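Local structure of thymidylate synthase thyX (Helicobacter pylori, 3N3Y) at residues M9-K14 against A195-D200; R98-V103 against R118-F123; A131-A136 against P159-T164. The protein probably catalyses the FAD-dependent reductive methylation of dUMP to dTMP, with methylenetetrahydrofolate as methyl donor and NADPH as reductant, working as a homotetramer. All coordinates share one frame; numbering follows the deposited sequence.

Contact 1 (M9-K14 against A195-D200)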
# COMPACT_ATOMS: atom_id res chain seq x y z
N MET A 9 15.93 -5.16 -23.87
CA MET A 9 14.80 -4.23 -23.69
C MET A 9 15.32 -2.83 -23.34
O MET A 9 16.33 -2.69 -22.66
CB MET A 9 13.76 -4.76 -22.68
CG MET A 9 13.91 -4.29 -21.24
SD MET A 9 15.06 -5.28 -20.24
CE MET A 9 14.17 -6.83 -20.07
N GLU A 10 14.64 -1.80 -23.84
CA GLU A 10 15.08 -0.41 -23.65
C GLU A 10 14.42 0.29 -22.44
O GLU A 10 13.20 0.43 -22.37
CB GLU A 10 14.82 0.40 -24.94
CG GLU A 10 15.58 -0.14 -26.17
CD GLU A 10 15.00 0.30 -27.52
OE1 GLU A 10 14.02 1.08 -27.55
OE2 GLU A 10 15.53 -0.15 -28.56
N VAL A 11 15.25 0.72 -21.49
CA VAL A 11 14.78 1.46 -20.32
C VAL A 11 15.33 2.88 -20.26
O VAL A 11 16.55 3.07 -20.22
CB VAL A 11 15.19 0.77 -19.02
CG1 VAL A 11 14.64 1.55 -17.84
CG2 VAL A 11 14.70 -0.64 -18.99
N ILE A 12 14.43 3.86 -20.22
CA ILE A 12 14.79 5.27 -20.04
C ILE A 12 14.30 5.78 -18.69
O ILE A 12 13.13 5.57 -18.33
CB ILE A 12 14.12 6.18 -21.10
CG1 ILE A 12 14.35 5.67 -22.52
CG2 ILE A 12 14.63 7.62 -20.97
CD1 ILE A 12 15.79 5.66 -22.93
N CYS A 13 15.16 6.46 -17.95
CA CYS A 13 14.69 7.22 -16.79
C CYS A 13 14.34 8.63 -17.25
O CYS A 13 15.22 9.40 -17.61
CB CYS A 13 15.73 7.26 -15.69
SG CYS A 13 15.15 8.15 -14.21
N LYS A 14 13.05 8.96 -17.25
CA LYS A 14 12.57 10.21 -17.81
C LYS A 14 12.54 11.35 -16.77
O LYS A 14 12.60 12.52 -17.12
CB LYS A 14 11.18 10.01 -18.41
CG LYS A 14 11.06 8.74 -19.22
CD LYS A 14 9.83 8.77 -20.09
CE LYS A 14 8.57 8.87 -19.24
NZ LYS A 14 7.35 8.65 -20.09
N ALA A 195 16.27 -5.76 -14.26
CA ALA A 195 16.88 -5.16 -13.09
C ALA A 195 18.14 -4.39 -13.51
O ALA A 195 18.31 -3.21 -13.18
CB ALA A 195 17.18 -6.21 -12.02
N LYS A 196 19.00 -5.04 -14.29
CA LYS A 196 20.22 -4.41 -14.73
C LYS A 196 19.91 -3.19 -15.58
O LYS A 196 20.50 -2.13 -15.41
CB LYS A 196 21.09 -5.38 -15.53
CG LYS A 196 22.28 -4.72 -16.19
CD LYS A 196 22.89 -5.61 -17.26
CE LYS A 196 24.17 -5.01 -17.83
NZ LYS A 196 25.22 -4.83 -16.77
N ALA A 197 18.97 -3.33 -16.51
CA ALA A 197 18.61 -2.21 -17.37
C ALA A 197 18.05 -1.00 -16.58
O ALA A 197 18.23 0.15 -16.99
CB ALA A 197 17.63 -2.67 -18.45
N LEU A 198 17.37 -1.27 -15.46
CA LEU A 198 16.79 -0.19 -14.65
C LEU A 198 17.90 0.53 -13.88
O LEU A 198 17.91 1.74 -13.79
CB LEU A 198 15.73 -0.72 -13.66
CG LEU A 198 14.31 -1.15 -14.10
CD1 LEU A 198 13.62 -1.98 -13.01
CD2 LEU A 198 13.43 0.05 -14.50
N PHE A 199 18.81 -0.25 -13.31
CA PHE A 199 19.97 0.31 -12.65
C PHE A 199 20.72 1.22 -13.61
O PHE A 199 21.04 2.36 -13.28
CB PHE A 199 20.92 -0.79 -12.22
CG PHE A 199 22.16 -0.28 -11.59
CD1 PHE A 199 22.16 0.17 -10.27
CD2 PHE A 199 23.35 -0.23 -12.30
CE1 PHE A 199 23.32 0.65 -9.66
CE2 PHE A 199 24.52 0.25 -11.71
CZ PHE A 199 24.50 0.69 -10.39
N ASP A 200 20.98 0.72 -14.81
CA ASP A 200 21.77 1.50 -15.76
C ASP A 200 21.05 2.76 -16.23
O ASP A 200 21.72 3.71 -16.67
CB ASP A 200 22.20 0.64 -16.96
CG ASP A 200 23.11 -0.51 -16.55
OD1 ASP A 200 23.58 -0.53 -15.39
OD2 ASP A 200 23.34 -1.41 -17.40

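Contact 2 (R98-V103 against R118-F123)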
# COMPACT_ATOMS: atom_id res chain seq x y z
N ARG A 98 -4.77 -4.56 -33.06
CA ARG A 98 -4.99 -4.28 -34.48
C ARG A 98 -3.70 -3.83 -35.22
O ARG A 98 -3.65 -3.81 -36.46
CB ARG A 98 -6.09 -3.24 -34.63
CG ARG A 98 -7.45 -3.80 -35.02
CD ARG A 98 -7.74 -3.35 -36.44
NE ARG A 98 -7.09 -2.05 -36.70
CZ ARG A 98 -6.71 -1.61 -37.90
NH1 ARG A 98 -6.93 -2.36 -38.98
NH2 ARG A 98 -6.12 -0.43 -38.02
N GLU A 99 -2.67 -3.49 -34.45
CA GLU A 99 -1.35 -3.24 -35.03
C GLU A 99 -0.87 -4.39 -35.94
O GLU A 99 -0.03 -4.18 -36.82
CB GLU A 99 -0.33 -2.99 -33.91
CG GLU A 99 0.02 -4.24 -33.08
CD GLU A 99 0.79 -3.90 -31.81
OE1 GLU A 99 1.18 -2.72 -31.65
OE2 GLU A 99 1.01 -4.81 -30.97
N LEU A 100 -1.39 -5.59 -35.71
CA LEU A 100 -1.00 -6.79 -36.48
C LEU A 100 -1.77 -6.93 -37.79
O LEU A 100 -1.35 -7.64 -38.70
CB LEU A 100 -1.20 -8.07 -35.65
CG LEU A 100 -0.24 -8.41 -34.51
CD1 LEU A 100 -0.58 -9.77 -33.92
CD2 LEU A 100 1.20 -8.38 -35.00
N LYS A 101 -2.93 -6.28 -37.86
CA LYS A 101 -3.77 -6.32 -39.04
C LYS A 101 -2.98 -5.91 -40.27
O LYS A 101 -3.22 -6.40 -41.38
CB LYS A 101 -4.95 -5.36 -38.84
CG LYS A 101 -5.90 -5.29 -40.01
CD LYS A 101 -6.98 -6.35 -39.90
CE LYS A 101 -8.07 -6.08 -40.92
NZ LYS A 101 -8.55 -4.68 -40.80
N GLU A 102 -2.00 -5.04 -40.06
CA GLU A 102 -1.34 -4.36 -41.16
C GLU A 102 -0.06 -5.02 -41.67
O GLU A 102 0.53 -4.56 -42.64
CB GLU A 102 -1.05 -2.90 -40.75
CG GLU A 102 -2.31 -2.02 -40.68
CD GLU A 102 -2.58 -1.42 -39.29
OE1 GLU A 102 -1.69 -0.75 -38.73
OE2 GLU A 102 -3.71 -1.61 -38.78
N VAL A 103 0.38 -6.11 -41.04
CA VAL A 103 1.67 -6.70 -41.40
C VAL A 103 1.57 -7.98 -42.22
O VAL A 103 0.55 -8.68 -42.18
CB VAL A 103 2.53 -6.98 -40.15
CG1 VAL A 103 2.42 -5.82 -39.16
CG2 VAL A 103 2.12 -8.28 -39.51
N ARG A 118 10.74 -10.27 -34.50
CA ARG A 118 11.34 -9.76 -33.28
C ARG A 118 10.85 -8.38 -32.93
O ARG A 118 11.09 -7.91 -31.83
CB ARG A 118 12.86 -9.74 -33.36
CG ARG A 118 13.49 -11.09 -33.15
CD ARG A 118 14.99 -10.93 -32.98
NE ARG A 118 15.39 -10.91 -31.58
CZ ARG A 118 16.63 -11.15 -31.14
NH1 ARG A 118 17.59 -11.42 -32.01
NH2 ARG A 118 16.90 -11.11 -29.84
N GLU A 119 10.16 -7.73 -33.86
CA GLU A 119 9.52 -6.47 -33.53
C GLU A 119 8.39 -6.69 -32.53
O GLU A 119 8.05 -5.79 -31.77
CB GLU A 119 8.96 -5.77 -34.77
CG GLU A 119 8.32 -4.42 -34.46
CD GLU A 119 7.37 -3.91 -35.56
OE1 GLU A 119 7.41 -4.43 -36.70
OE2 GLU A 119 6.60 -2.97 -35.27
N PHE A 120 7.80 -7.87 -32.54
CA PHE A 120 6.62 -8.13 -31.72
C PHE A 120 6.87 -9.15 -30.63
O PHE A 120 6.05 -9.31 -29.74
CB PHE A 120 5.48 -8.64 -32.59
CG PHE A 120 5.02 -7.66 -33.63
CD1 PHE A 120 4.20 -6.59 -33.28
CD2 PHE A 120 5.39 -7.81 -34.96
CE1 PHE A 120 3.78 -5.68 -34.23
CE2 PHE A 120 4.97 -6.89 -35.92
CZ PHE A 120 4.16 -5.83 -35.56
N LEU A 121 7.99 -9.87 -30.71
CA LEU A 121 8.25 -10.96 -29.77
C LEU A 121 9.58 -10.80 -29.07
O LEU A 121 10.53 -10.31 -29.65
CB LEU A 121 8.28 -12.28 -30.52
CG LEU A 121 6.99 -12.67 -31.22
CD1 LEU A 121 7.18 -14.00 -31.91
CD2 LEU A 121 5.84 -12.71 -30.21
N VAL A 122 9.65 -11.25 -27.83
CA VAL A 122 10.92 -11.37 -27.13
C VAL A 122 11.51 -12.75 -27.42
O VAL A 122 10.89 -13.77 -27.13
CB VAL A 122 10.74 -11.20 -25.60
CG1 VAL A 122 12.07 -11.46 -24.87
CG2 VAL A 122 10.20 -9.81 -25.29
N PHE A 123 12.70 -12.79 -27.99
CA PHE A 123 13.35 -14.07 -28.25
C PHE A 123 14.20 -14.44 -27.06
O PHE A 123 14.76 -13.57 -26.40
CB PHE A 123 14.23 -14.00 -29.50
CG PHE A 123 13.47 -14.19 -30.78
CD1 PHE A 123 12.10 -14.04 -30.82
CD2 PHE A 123 14.14 -14.54 -31.95
CE1 PHE A 123 11.40 -14.22 -32.00
CE2 PHE A 123 13.45 -14.72 -33.14
CZ PHE A 123 12.08 -14.56 -33.17

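Contact 3 (A131-A136 against P159-T164)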
# COMPACT_ATOMS: atom_id res chain seq x y z
N ALA A 131 10.92 -20.22 -32.50
CA ALA A 131 10.13 -20.66 -33.65
C ALA A 131 8.67 -20.84 -33.26
O ALA A 131 7.76 -20.39 -33.97
CB ALA A 131 10.71 -21.96 -34.28
N MET A 132 8.43 -21.51 -32.13
CA MET A 132 7.06 -21.63 -31.63
C MET A 132 6.40 -20.25 -31.35
O MET A 132 5.21 -20.06 -31.64
CB MET A 132 7.00 -22.52 -30.39
CG MET A 132 7.56 -23.91 -30.63
SD MET A 132 7.03 -24.68 -32.18
CE MET A 132 7.18 -26.41 -31.72
N SER A 133 7.15 -19.30 -30.82
CA SER A 133 6.54 -17.99 -30.56
C SER A 133 6.07 -17.36 -31.85
O SER A 133 4.98 -16.80 -31.91
CB SER A 133 7.48 -17.03 -29.83
OG SER A 133 7.79 -17.54 -28.56
N VAL A 134 6.89 -17.47 -32.89
CA VAL A 134 6.52 -16.96 -34.21
C VAL A 134 5.30 -17.69 -34.79
O VAL A 134 4.40 -17.06 -35.33
CB VAL A 134 7.70 -17.03 -35.20
CG1 VAL A 134 7.30 -16.43 -36.57
CG2 VAL A 134 8.91 -16.29 -34.60
N LEU A 135 5.25 -19.01 -34.64
CA LEU A 135 4.07 -19.76 -35.06
C LEU A 135 2.81 -19.18 -34.39
O LEU A 135 1.80 -18.95 -35.05
CB LEU A 135 4.20 -21.26 -34.76
CG LEU A 135 5.38 -21.96 -35.46
CD1 LEU A 135 5.25 -23.49 -35.46
CD2 LEU A 135 5.57 -21.44 -36.89
N ALA A 136 2.90 -18.95 -33.08
CA ALA A 136 1.79 -18.40 -32.30
C ALA A 136 1.44 -17.00 -32.76
O ALA A 136 0.27 -16.64 -32.84
CB ALA A 136 2.13 -18.40 -30.80
N PRO A 159 1.00 -15.35 -27.46
CA PRO A 159 2.03 -15.99 -26.64
C PRO A 159 2.57 -15.01 -25.59
O PRO A 159 2.51 -13.79 -25.78
CB PRO A 159 3.12 -16.30 -27.66
CG PRO A 159 3.08 -15.12 -28.56
CD PRO A 159 1.57 -14.84 -28.72
N GLU A 160 3.10 -15.55 -24.50
CA GLU A 160 3.66 -14.70 -23.44
C GLU A 160 4.90 -13.92 -23.86
O GLU A 160 5.25 -12.94 -23.23
CB GLU A 160 3.97 -15.53 -22.20
CG GLU A 160 2.79 -16.29 -21.67
CD GLU A 160 2.34 -15.79 -20.32
OE1 GLU A 160 3.22 -15.60 -19.45
OE2 GLU A 160 1.12 -15.60 -20.14
N SER A 161 5.56 -14.34 -24.94
CA SER A 161 6.72 -13.61 -25.40
C SER A 161 6.34 -12.33 -26.15
O SER A 161 7.20 -11.58 -26.58
CB SER A 161 7.61 -14.49 -26.27
OG SER A 161 6.87 -15.03 -27.35
N TYR A 162 5.05 -12.08 -26.29
CA TYR A 162 4.60 -10.88 -26.98
C TYR A 162 5.09 -9.61 -26.26
O TYR A 162 4.99 -9.51 -25.04
CB TYR A 162 3.09 -10.86 -27.07
CG TYR A 162 2.60 -9.93 -28.14
CD1 TYR A 162 2.29 -8.60 -27.86
CD2 TYR A 162 2.45 -10.37 -29.45
CE1 TYR A 162 1.85 -7.74 -28.86
CE2 TYR A 162 2.01 -9.52 -30.45
CZ TYR A 162 1.71 -8.22 -30.16
OH TYR A 162 1.27 -7.40 -31.17
N LYS A 163 5.59 -8.66 -27.02
CA LYS A 163 6.14 -7.44 -26.44
C LYS A 163 5.11 -6.45 -25.90
O LYS A 163 4.06 -6.23 -26.49
CB LYS A 163 7.09 -6.73 -27.41
CG LYS A 163 8.48 -7.32 -27.43
CD LYS A 163 9.31 -6.62 -28.48
CE LYS A 163 10.66 -7.25 -28.62
NZ LYS A 163 11.46 -6.47 -29.61
N THR A 164 5.44 -5.86 -24.77
CA THR A 164 4.64 -4.79 -24.21
C THR A 164 5.51 -3.54 -24.01
O THR A 164 6.73 -3.58 -24.17
CB THR A 164 3.97 -5.24 -22.88
OG1 THR A 164 3.00 -4.27 -22.47
CG2 THR A 164 5.01 -5.42 -21.79

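Contact 1 (M9-K14 against A195-D200)
Val11 on strand 10-16 and Ala197 on helix 189-201 form the tight centre of a purely apolar strand-on-helix contact. Their CA atoms lie 6.1 Å apart, near enough for the small alanine to bring the helix backbone close to the strand. Val11 CG2 rests on Ala197 CB at 3.6 Å, the shortest approach across the interface. With CG1 of the valine anti to the backbone N (chi1 -178°), the two methyls diverge, CG2 going to Ala197 and CG1 to the next residue. There CG1 meets Leu198 CD2 at 3.9 Å. The leucine starts from the far side, its CB directed away from the strand, and it is the terminal CD2 that comes back to the valine. Val11 CB also stands 3.7 Å from Ala197 O, a van der Waals approach to a helix carbonyl; no hydrogen bond joins the segments.

Packing is looser at the start of the strand. Met9, bent at chi2 and chi3, brings SD to 4.1 Å from Ala197 CB. On the strand's other side Glu10 and Ile12 direct their CB atoms away from the helix and are solvent-exposed. Lys196 and Asp200 on the helix are likewise exposed, and their side chains make a long salt bridge, with Lys196 NZ 4.0 Å from Asp200 OD2. The apolar centre therefore gives way to solvent-exposed residues on both strand and helix.

Backbone hydrogen bonds from Glu10, Ile12 and Lys14 tie the strand, outermost in this chain, to antiparallel strand 64-73, where Val11 also touches Phe67. Leu194 and Ala201 extend the helix surface under Val11. Helix 189-201 thus packs on strand 10-16 and, through Ala195 and Leu198, on Leu179 and Leu178 of helix 172-182.

Contact 2 (R98-V103 against R118-F123)
Phe120 anchors an apolar loop-to-loop contact with Glu99, Leu100 and Val103, in which one aromatic ring is inserted against a 3-10 segment that runs into a type I beta turn (Leu100 to Val103). The first loop follows helix 93-96 and the second follows helix 111-117, so the contact closes the excursion that carries that helix. The turn is supported by Val103 N bonding to Leu100 O, and within the same segment a 2.8 Å salt bridge links Arg98 NH2 to Glu102 OE2.

Three side chains of 98-103 share the ring, which is buried and directed at them. Val103 and Phe120 approach each other from opposite directions, Val103 CG1 meeting Phe120 CZ obliquely at 4.0 Å. Glu99 CG lies between its backbone N and carbonyl carbon (chi1 70°); the extended chain then runs past the ring, CG lying 4.2 Å from Phe120 CE1, with the carboxylate and ring planes 60° apart. While CG of the glutamate makes the ring contact, OE1 is in a salt bridge with Lys91 and OE2 is hydrogen-bonded to Tyr162. Lys91 also lines the dUMP pocket, which makes Glu99 a plausible second-shell partner of that site.

Behind the contact, Leu100 packs on Leu140 and Leu144 of helix 127-145, and the Phe120 backbone is hydrogen-bonded to Lys163. The ring is layered between two residues: Glu119 CD lies 3.7 Å above the plane of the Phe120 ring on one face, displaced toward the rim, and on the opposite face a CH-pi contact sets Leu100 CD2 3.8 Å from the Phe120 centroid, 10° off the ring normal.

Contact 3 (A131-A136 against P159-T164)
The pyrrolidine ring of Pro159 presents one face to the methyl of Ala136, on helix 127-145. Ala136 CB lies 3.9 Å from Pro159 CB, and 4.1 Å from CG of the same proline, so the methyl lies above that face but displaced toward the CG rim, away from the nitrogen. At the CG corner the carbonyl of Ser133 approaches more obliquely, its O 4.2 Å from Pro159 CG. Tyr156 of the third subunit also packs on this proline.

One helical turn before Ala136, a polar link complements the apolar one: Ser133 OG and Ser161 OG are hydrogen-bonded at 2.9 Å. The bond is nearly perpendicular to the Ser133 CB-OG bond, about 90°, but makes about 118° with that of Ser161. Ser161 can extend its hydroxyl to the helix because OG lies between its N and carbonyl carbon (chi1 56°). Both residues are buried; Ser161 OG also bonds to Tyr156 O of the third subunit, and Ser133 OG has a weak bond to Val129 O within its helix.

Pro159 to Tyr162 form a type I beta turn, with Tyr162 N 3.1 Å from Pro159 O, which presents proline and serine together to the helix. The adjoining Glu160 forms a salt bridge with Arg74 of the third subunit, a dUMP-binding residue. The arrangement is a helix docked on the turn leading into strand 163-171 of the ThyX sheet, at a subunit interface, with the Pro159 side chain about 11 Å from a bound dUMP.

In the fold
Along the chain, contact 1 joins the first strand to the last helix, 189-201, and encloses the other two; contact 2 closes before contact 3 opens. The centre of contact 1 lies 23 Å from each of theirs, with nearest atoms about 7 Å apart, whereas contacts 2 and 3 have centres only 9 Å apart and touch. Glu99 OE2 to Tyr162 OH, 2.6 Å, and Arg118 O to Lys163 NZ, 2.7 Å, are probable hydrogen bonds joining them. Contacts 1 and 3 reach the same antiparallel sheet through strands 10-16 and 163-171. Contacts 2 and 3 thus build one side of the chain, their side chains about 10 to 11 Å from bound dUMP, while contact 1 lies near its centre.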